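Local atomic coordinates of siderophore enterobactin esterase (Emericella nidulans, PDB entry 6GUO), a protein that hydrolyses the ester bonds of the bacterial siderophore enterobactin inside the fungal cell, releasing its iron, and works as a homodimer. Residues Asp105-Cys110 against Ile192-Arg197; Tyr56-Asn61 against Thr159-His164; Ala188-Trp193 against Asp256-Leu261. All coordinates share one frame; numbering follows the deposited sequence.

Interaction 1: residues Asp105-Cys110 against Ile192-Arg197; sequences DLTPPC and IWWNNR
Trp-194 reaches across to Thr-107, Pro-108 and Cys-110, the indole extended from the backbone by a chi1 of -177° that sets CG anti to N. Beyond CB and CG, the pyrrole part comes first: CE2 and NE1 lie under the methyl of Thr-107, whose CG2 stands 4.0 Å from the centroid of the five-membered ring of Trp-194 and 26° off its normal, a CH-pi contact. Further out, CZ2 of Trp-194 meets CB of Thr-107 at 3.6 Å on the same face. OG1 of Thr-107 is hydrogen-bonded to Ser-103 O and Gly-129 N. The indole joins two loop regions of the alpha/beta-hydrolase fold: one leads from helix 102-106 toward the proline-rich insertion that narrows the active site, the other follows strand 184-188. At its end, CZ3 of Trp-194 packs against CD of Pro-108 at 3.7 Å, while CH2 of Trp-194 lies 3.4 Å from Pro-108 O. Cys-110 SG adds an oblique sulfur-aromatic contact, 3.6 Å from CZ3 of Trp-194. Asn-195, whose CB packs on the ring face opposite Thr-107, bonds to the chain leading toward the insertion: OD1 accepts from Ile-114 N and ND2 donates to His-112 O.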
# COMPACT_ATOMS: atom_id res chain seq x y z
N ASP A 105 13.14 -8.03 19.31
CA ASP A 105 12.86 -9.11 18.37
C ASP A 105 13.66 -9.04 17.07
O ASP A 105 13.99 -10.08 16.50
CB ASP A 105 11.36 -9.18 18.01
CG ASP A 105 10.53 -9.80 19.12
OD1 ASP A 105 9.37 -9.38 19.26
OD2 ASP A 105 11.00 -10.71 19.83
N LEU A 106 13.98 -7.83 16.61
CA LEU A 106 14.54 -7.63 15.27
C LEU A 106 16.05 -7.37 15.21
O LEU A 106 16.62 -7.38 14.12
CB LEU A 106 13.78 -6.49 14.57
CG LEU A 106 12.27 -6.72 14.42
CD1 LEU A 106 11.60 -5.50 13.80
CD2 LEU A 106 11.97 -7.97 13.60
N THR A 107 16.70 -7.14 16.35
CA THR A 107 18.14 -6.88 16.37
C THR A 107 18.92 -8.14 16.76
O THR A 107 18.54 -8.83 17.71
CB THR A 107 18.51 -5.74 17.33
OG1 THR A 107 17.97 -6.01 18.63
CG2 THR A 107 17.95 -4.42 16.81
N PRO A 108 20.02 -8.44 16.03
CA PRO A 108 20.77 -9.65 16.33
C PRO A 108 21.65 -9.53 17.58
O PRO A 108 22.05 -8.42 17.95
CB PRO A 108 21.63 -9.85 15.08
CG PRO A 108 21.82 -8.48 14.53
CD PRO A 108 20.56 -7.73 14.86
N PRO A 109 21.93 -10.67 18.24
CA PRO A 109 22.83 -10.64 19.38
C PRO A 109 24.26 -10.39 18.91
O PRO A 109 24.66 -10.92 17.87
CB PRO A 109 22.68 -12.03 19.99
CG PRO A 109 22.33 -12.90 18.84
CD PRO A 109 21.57 -12.05 17.86
N CYS A 110 24.98 -9.56 19.65
CA CYS A 110 26.33 -9.13 19.29
C CYS A 110 27.25 -9.24 20.50
O CYS A 110 26.78 -9.16 21.64
CB CYS A 110 26.32 -7.69 18.79
SG CYS A 110 25.40 -7.42 17.25
N ILE A 192 21.20 -0.65 8.44
CA ILE A 192 22.57 -1.14 8.29
C ILE A 192 23.49 -0.44 9.29
O ILE A 192 24.36 -1.08 9.87
CB ILE A 192 23.06 -1.02 6.82
CG1 ILE A 192 22.29 -2.02 5.95
CG2 ILE A 192 24.57 -1.28 6.71
CD1 ILE A 192 22.46 -1.85 4.45
N TRP A 193 23.24 0.85 9.53
CA TRP A 193 23.92 1.65 10.57
C TRP A 193 23.98 1.02 11.97
O TRP A 193 24.92 1.29 12.72
CB TRP A 193 23.27 3.04 10.69
CG TRP A 193 21.84 3.01 11.13
CD1 TRP A 193 20.73 2.97 10.33
CD2 TRP A 193 21.35 3.03 12.48
NE1 TRP A 193 19.59 2.96 11.10
CE2 TRP A 193 19.94 2.99 12.42
CE3 TRP A 193 21.97 3.08 13.74
CZ2 TRP A 193 19.14 3.00 13.57
CZ3 TRP A 193 21.17 3.08 14.88
CH2 TRP A 193 19.77 3.03 14.78
N TRP A 194 22.97 0.22 12.32
CA TRP A 194 22.78 -0.27 13.69
C TRP A 194 24.03 -0.90 14.32
O TRP A 194 24.70 -1.73 13.71
CB TRP A 194 21.62 -1.26 13.76
CG TRP A 194 21.36 -1.73 15.16
CD1 TRP A 194 20.68 -1.07 16.13
CD2 TRP A 194 21.81 -2.96 15.74
NE1 TRP A 194 20.66 -1.82 17.29
CE2 TRP A 194 21.35 -2.98 17.07
CE3 TRP A 194 22.55 -4.05 15.26
CZ2 TRP A 194 21.61 -4.05 17.94
CZ3 TRP A 194 22.81 -5.11 16.12
CH2 TRP A 194 22.33 -5.10 17.44
N ASN A 195 24.33 -0.47 15.54
CA ASN A 195 25.43 -0.99 16.33
C ASN A 195 26.76 -0.95 15.57
O ASN A 195 27.40 -1.98 15.33
CB ASN A 195 25.11 -2.42 16.80
CG ASN A 195 26.10 -2.93 17.82
OD1 ASN A 195 26.66 -2.14 18.59
ND2 ASN A 195 26.32 -4.24 17.83
N ASN A 196 27.15 0.26 15.16
CA ASN A 196 28.38 0.48 14.39
C ASN A 196 28.46 -0.46 13.18
O ASN A 196 29.50 -1.07 12.91
CB ASN A 196 29.60 0.32 15.31
CG ASN A 196 30.88 0.86 14.69
OD1 ASN A 196 30.86 1.72 13.81
ND2 ASN A 196 32.02 0.34 15.15
N ARG A 197 27.34 -0.57 12.46
CA ARG A 197 27.23 -1.41 11.27
C ARG A 197 27.66 -2.87 11.47
O ARG A 197 28.33 -3.45 10.62
CB ARG A 197 27.99 -0.77 10.11
CG ARG A 197 27.40 0.57 9.69
CD ARG A 197 28.04 1.06 8.41
NE ARG A 197 29.46 1.33 8.62
CZ ARG A 197 30.39 1.38 7.67
NH1 ARG A 197 30.10 1.19 6.39
NH2 ARG A 197 31.65 1.64 8.02

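Interaction 2: residues Tyr56-Asn61 against Thr159-His164; sequences YLVDGN and TALFGH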
# COMPACT_ATOMS: atom_id res chain seq x y z
N TYR A 56 6.17 -13.76 4.60
CA TYR A 56 6.22 -13.53 6.04
C TYR A 56 6.65 -12.09 6.29
O TYR A 56 7.63 -11.63 5.71
CB TYR A 56 7.17 -14.54 6.71
CG TYR A 56 6.61 -15.94 6.69
CD1 TYR A 56 5.98 -16.48 7.80
CD2 TYR A 56 6.68 -16.73 5.53
CE1 TYR A 56 5.44 -17.76 7.78
CE2 TYR A 56 6.15 -18.01 5.50
CZ TYR A 56 5.53 -18.52 6.63
OH TYR A 56 4.99 -19.78 6.61
N LEU A 57 5.91 -11.39 7.14
CA LEU A 57 6.14 -9.98 7.41
C LEU A 57 6.45 -9.76 8.88
O LEU A 57 5.67 -10.19 9.73
CB LEU A 57 4.90 -9.16 7.04
CG LEU A 57 4.21 -9.41 5.71
CD1 LEU A 57 2.89 -8.64 5.67
CD2 LEU A 57 5.09 -8.98 4.55
N VAL A 58 7.56 -9.10 9.19
CA VAL A 58 7.81 -8.61 10.56
C VAL A 58 7.30 -7.17 10.66
O VAL A 58 7.04 -6.55 9.64
CB VAL A 58 9.27 -8.79 11.01
CG1 VAL A 58 9.62 -10.27 11.02
CG2 VAL A 58 10.25 -7.99 10.14
N ASP A 59 7.13 -6.65 11.88
CA ASP A 59 6.24 -5.49 12.13
C ASP A 59 4.86 -5.76 11.53
O ASP A 59 4.29 -4.93 10.81
CB ASP A 59 6.79 -4.18 11.56
CG ASP A 59 8.06 -3.72 12.25
OD1 ASP A 59 8.13 -3.77 13.50
OD2 ASP A 59 8.98 -3.27 11.54
N GLY A 60 4.36 -6.96 11.80
CA GLY A 60 3.16 -7.48 11.15
C GLY A 60 1.94 -6.57 11.16
O GLY A 60 1.24 -6.46 10.15
N ASN A 61 1.71 -5.90 12.29
CA ASN A 61 0.54 -5.03 12.45
C ASN A 61 0.54 -3.85 11.48
O ASN A 61 -0.52 -3.32 11.16
CB ASN A 61 0.41 -4.46 13.87
CG ASN A 61 0.58 -5.50 14.95
OD1 ASN A 61 1.70 -5.83 15.32
ND2 ASN A 61 -0.53 -6.01 15.49
N THR A 159 8.90 -19.13 -0.46
CA THR A 159 8.68 -18.36 0.76
C THR A 159 9.52 -17.10 0.75
O THR A 159 10.65 -17.10 0.26
CB THR A 159 8.99 -19.17 2.04
OG1 THR A 159 10.36 -19.57 2.04
CG2 THR A 159 8.09 -20.39 2.12
N ALA A 160 8.96 -16.02 1.29
CA ALA A 160 9.65 -14.74 1.36
C ALA A 160 9.54 -14.14 2.75
O ALA A 160 8.56 -14.37 3.46
CB ALA A 160 9.07 -13.78 0.34
N LEU A 161 10.56 -13.37 3.12
CA LEU A 161 10.58 -12.57 4.34
C LEU A 161 10.72 -11.10 3.96
O LEU A 161 11.69 -10.73 3.28
CB LEU A 161 11.75 -12.97 5.23
CG LEU A 161 11.96 -12.18 6.53
CD1 LEU A 161 10.78 -12.32 7.48
CD2 LEU A 161 13.25 -12.62 7.20
N PHE A 162 9.79 -10.27 4.42
CA PHE A 162 9.87 -8.82 4.26
C PHE A 162 9.98 -8.16 5.62
O PHE A 162 9.24 -8.50 6.54
CB PHE A 162 8.65 -8.27 3.53
CG PHE A 162 8.65 -6.77 3.38
CD1 PHE A 162 9.05 -6.18 2.19
CD2 PHE A 162 8.27 -5.94 4.44
CE1 PHE A 162 9.06 -4.80 2.05
CE2 PHE A 162 8.28 -4.56 4.30
CZ PHE A 162 8.67 -3.99 3.11
N GLY A 163 10.87 -7.18 5.72
CA GLY A 163 10.95 -6.29 6.86
C GLY A 163 11.44 -4.91 6.45
O GLY A 163 12.19 -4.78 5.48
N HIS A 164 11.00 -3.89 7.19
CA HIS A 164 11.40 -2.50 6.99
C HIS A 164 12.13 -1.98 8.23
O HIS A 164 11.74 -2.30 9.35
CB HIS A 164 10.19 -1.62 6.69
CG HIS A 164 10.49 -0.15 6.62
ND1 HIS A 164 10.41 0.68 7.71
CD2 HIS A 164 10.87 0.62 5.58
CE1 HIS A 164 10.73 1.91 7.34
NE2 HIS A 164 11.01 1.90 6.05
O HOH W 1 9.18 -4.58 9.22
O HOH W 2 8.88 -0.53 10.01
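Tyr-56 and Ala-160 begin a run of three backbone hydrogen bonds between two parallel strands, the first from Tyr-56 N to Ala-160 O at 2.7 Å. Phe-162 N then donates to Tyr-56 O at 2.9 Å. The third runs from Val-58 N to Phe-162 O at 3.2 Å. Ala-160 O also lies at the edge of the Tyr-56 ring, in its plane. Between these bonds the CA-H of Leu-161 points at Tyr-56 O and that of Leu-57 at Phe-162 O. On one face of the sheet, CD2 of Leu-57 rests 3.8 Å from CB of Phe-162, whose ring is carried on toward strand 184-188 and Leu-292. On the other, CD1 of Leu-161 packs loosely against Tyr-56 CB and Val-58 CG1, with helix 131-150 beyond. Val-58 CG2 sits 3.8 Å from CA of Gly-163, so the valine methyl packs directly on the backbone there.

Past the last bridge the strands part, and water takes over. Water 1 accepts from His-164 N at 2.8 Å and lies within hydrogen-bonding distance of Val-58 O and Asp-59 OD2; water 2 links Asp-59 OD2 with His-164 ND1. OD1 of Asp-59 forms a salt bridge with Arg-102, which helps to fix the carboxylate. The strands are neighbours near the middle of the alpha/beta-hydrolase sheet, and 159-164 runs into a GxSxG sequence begun by Gly-163, consistent with the nucleophile elbow of that fold.

Interaction 3: residues Ala188-Trp193 against Asp256-Leu261; sequences ASPSIW and DNCEEL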
# COMPACT_ATOMS: atom_id res chain seq x y z
N ALA A 188 13.77 -3.73 3.26
CA ALA A 188 13.38 -2.36 2.92
C ALA A 188 13.95 -1.38 3.94
O ALA A 188 13.74 -1.55 5.14
CB ALA A 188 11.87 -2.27 2.85
N SER A 189 14.69 -0.38 3.46
CA SER A 189 15.36 0.60 4.32
C SER A 189 16.04 -0.05 5.52
O SER A 189 15.82 0.35 6.65
CB SER A 189 14.34 1.64 4.80
OG SER A 189 13.64 2.18 3.70
N PRO A 190 16.87 -1.08 5.28
CA PRO A 190 17.42 -1.83 6.41
C PRO A 190 18.34 -0.96 7.26
O PRO A 190 19.12 -0.17 6.71
CB PRO A 190 18.22 -2.95 5.73
CG PRO A 190 18.61 -2.36 4.41
CD PRO A 190 17.42 -1.55 4.00
N SER A 191 18.26 -1.11 8.58
CA SER A 191 19.05 -0.31 9.51
C SER A 191 20.50 -0.80 9.56
O SER A 191 20.98 -1.27 10.60
CB SER A 191 18.41 -0.34 10.90
OG SER A 191 17.06 0.08 10.83
N ILE A 192 21.20 -0.65 8.44
CA ILE A 192 22.57 -1.14 8.29
C ILE A 192 23.49 -0.44 9.29
O ILE A 192 24.36 -1.08 9.87
CB ILE A 192 23.06 -1.02 6.82
CG1 ILE A 192 22.29 -2.02 5.95
CG2 ILE A 192 24.57 -1.28 6.71
CD1 ILE A 192 22.46 -1.85 4.45
N TRP A 193 23.24 0.85 9.53
CA TRP A 193 23.92 1.65 10.57
C TRP A 193 23.98 1.02 11.97
O TRP A 193 24.92 1.29 12.72
CB TRP A 193 23.27 3.04 10.69
CG TRP A 193 21.84 3.01 11.13
CD1 TRP A 193 20.73 2.97 10.33
CD2 TRP A 193 21.35 3.03 12.48
NE1 TRP A 193 19.59 2.96 11.10
CE2 TRP A 193 19.94 2.99 12.42
CE3 TRP A 193 21.97 3.08 13.74
CZ2 TRP A 193 19.14 3.00 13.57
CZ3 TRP A 193 21.17 3.08 14.88
CH2 TRP A 193 19.77 3.03 14.78
N ASP A 256 23.66 5.37 0.96
CA ASP A 256 25.00 4.87 0.66
C ASP A 256 25.28 3.48 1.26
O ASP A 256 25.91 2.65 0.60
CB ASP A 256 26.09 5.87 1.10
CG ASP A 256 26.11 7.14 0.25
OD1 ASP A 256 25.67 7.12 -0.92
OD2 ASP A 256 26.57 8.18 0.76
N ASN A 257 24.81 3.22 2.48
CA ASN A 257 24.96 1.88 3.09
C ASN A 257 24.27 0.80 2.24
O ASN A 257 24.85 -0.26 2.01
CB ASN A 257 24.43 1.83 4.53
CG ASN A 257 25.36 2.50 5.54
OD1 ASN A 257 26.50 2.84 5.23
ND2 ASN A 257 24.87 2.67 6.77
N CYS A 258 23.05 1.08 1.77
CA CYS A 258 22.33 0.15 0.90
C CYS A 258 23.04 -0.11 -0.41
O CYS A 258 23.22 -1.26 -0.81
CB CYS A 258 20.92 0.65 0.59
SG CYS A 258 19.76 0.43 1.94
N GLU A 259 23.43 0.97 -1.09
CA GLU A 259 24.11 0.87 -2.39
C GLU A 259 25.45 0.13 -2.28
O GLU A 259 25.78 -0.68 -3.14
CB GLU A 259 24.33 2.26 -3.01
CG GLU A 259 23.07 2.92 -3.57
CD GLU A 259 22.56 2.28 -4.87
OE1 GLU A 259 21.41 2.59 -5.25
OE2 GLU A 259 23.28 1.49 -5.51
N GLU A 260 26.19 0.40 -1.21
CA GLU A 260 27.47 -0.27 -0.97
C GLU A 260 27.30 -1.75 -0.63
O GLU A 260 28.07 -2.58 -1.11
CB GLU A 260 28.28 0.45 0.11
CG GLU A 260 28.97 1.70 -0.41
CD GLU A 260 29.33 2.69 0.67
OE1 GLU A 260 29.51 2.29 1.84
OE2 GLU A 260 29.43 3.90 0.35
N LEU A 261 26.29 -2.08 0.17
CA LEU A 261 25.97 -3.48 0.46
C LEU A 261 25.56 -4.22 -0.80
O LEU A 261 26.01 -5.35 -1.05
CB LEU A 261 24.86 -3.60 1.52
CG LEU A 261 24.46 -5.03 1.91
CD1 LEU A 261 25.65 -5.82 2.45
CD2 LEU A 261 23.33 -5.01 2.93
O HOH W 3 22.01 2.35 7.20
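Ile-192 holds CG1 anti to its carbonyl carbon (chi1 -69°) and continues extended through chi2, which carries CD1 out to the helix, while Leu-261, with CG anti to its own N, swings CD2 to meet it at 3.6 Å from Ile-192 CD1. The contact presses the loop that follows strand 184-188 of the alpha/beta-hydrolase sheet onto helix 254-268. CD1 of Ile-192 also lies 3.8 Å from the backbone O of Asn-257, and its CG2 branch rests at the same distance from Asn-257 CB, the two side chains running antiparallel alongside each other. Leu-172 of helix 166-177 and Leu-200 of helix 199-208 touch Ile-192 as well, making this an apolar junction of three helices and the loop. Before Ile-192 in the chain, Pro-190 turns its ring to Cys-258, CD against SG at 3.7 Å. Ser-191, between them in sequence, is the centre of an inverse gamma turn, consistent with both flanking residues facing the same helix. OD1 of Asn-257 takes a hydrogen bond from Arg-253, and ND2 is joined to the loop through water. Water 3 accepts from both Asn-257 ND2, at 2.9 Å, and Trp-193 N, at 3.0 Å.

In the fold
The three contacts sit within one alpha/beta-hydrolase domain. Interaction 2 lies in the sheet, near the chain's centre; the centres of interactions 1 and 3 lie farther out, each about 17 Å from that of interaction 2 and about 12 Å from each other. Interactions 1 and 3 share Ile-192 and Trp-193: the loop after strand 184-188 meets helix 254-268 through one part and residues 105-110 through the next. Along the chain the segments of interactions 1 and 2 alternate, and 3 follows 2. Leu-106 packs on Val-58, and Ala-188 lies beside Gly-163 in the neighbouring strand, so both the segment leading to the proline-rich insertion and the loop after strand 184-188 connect to the central strands.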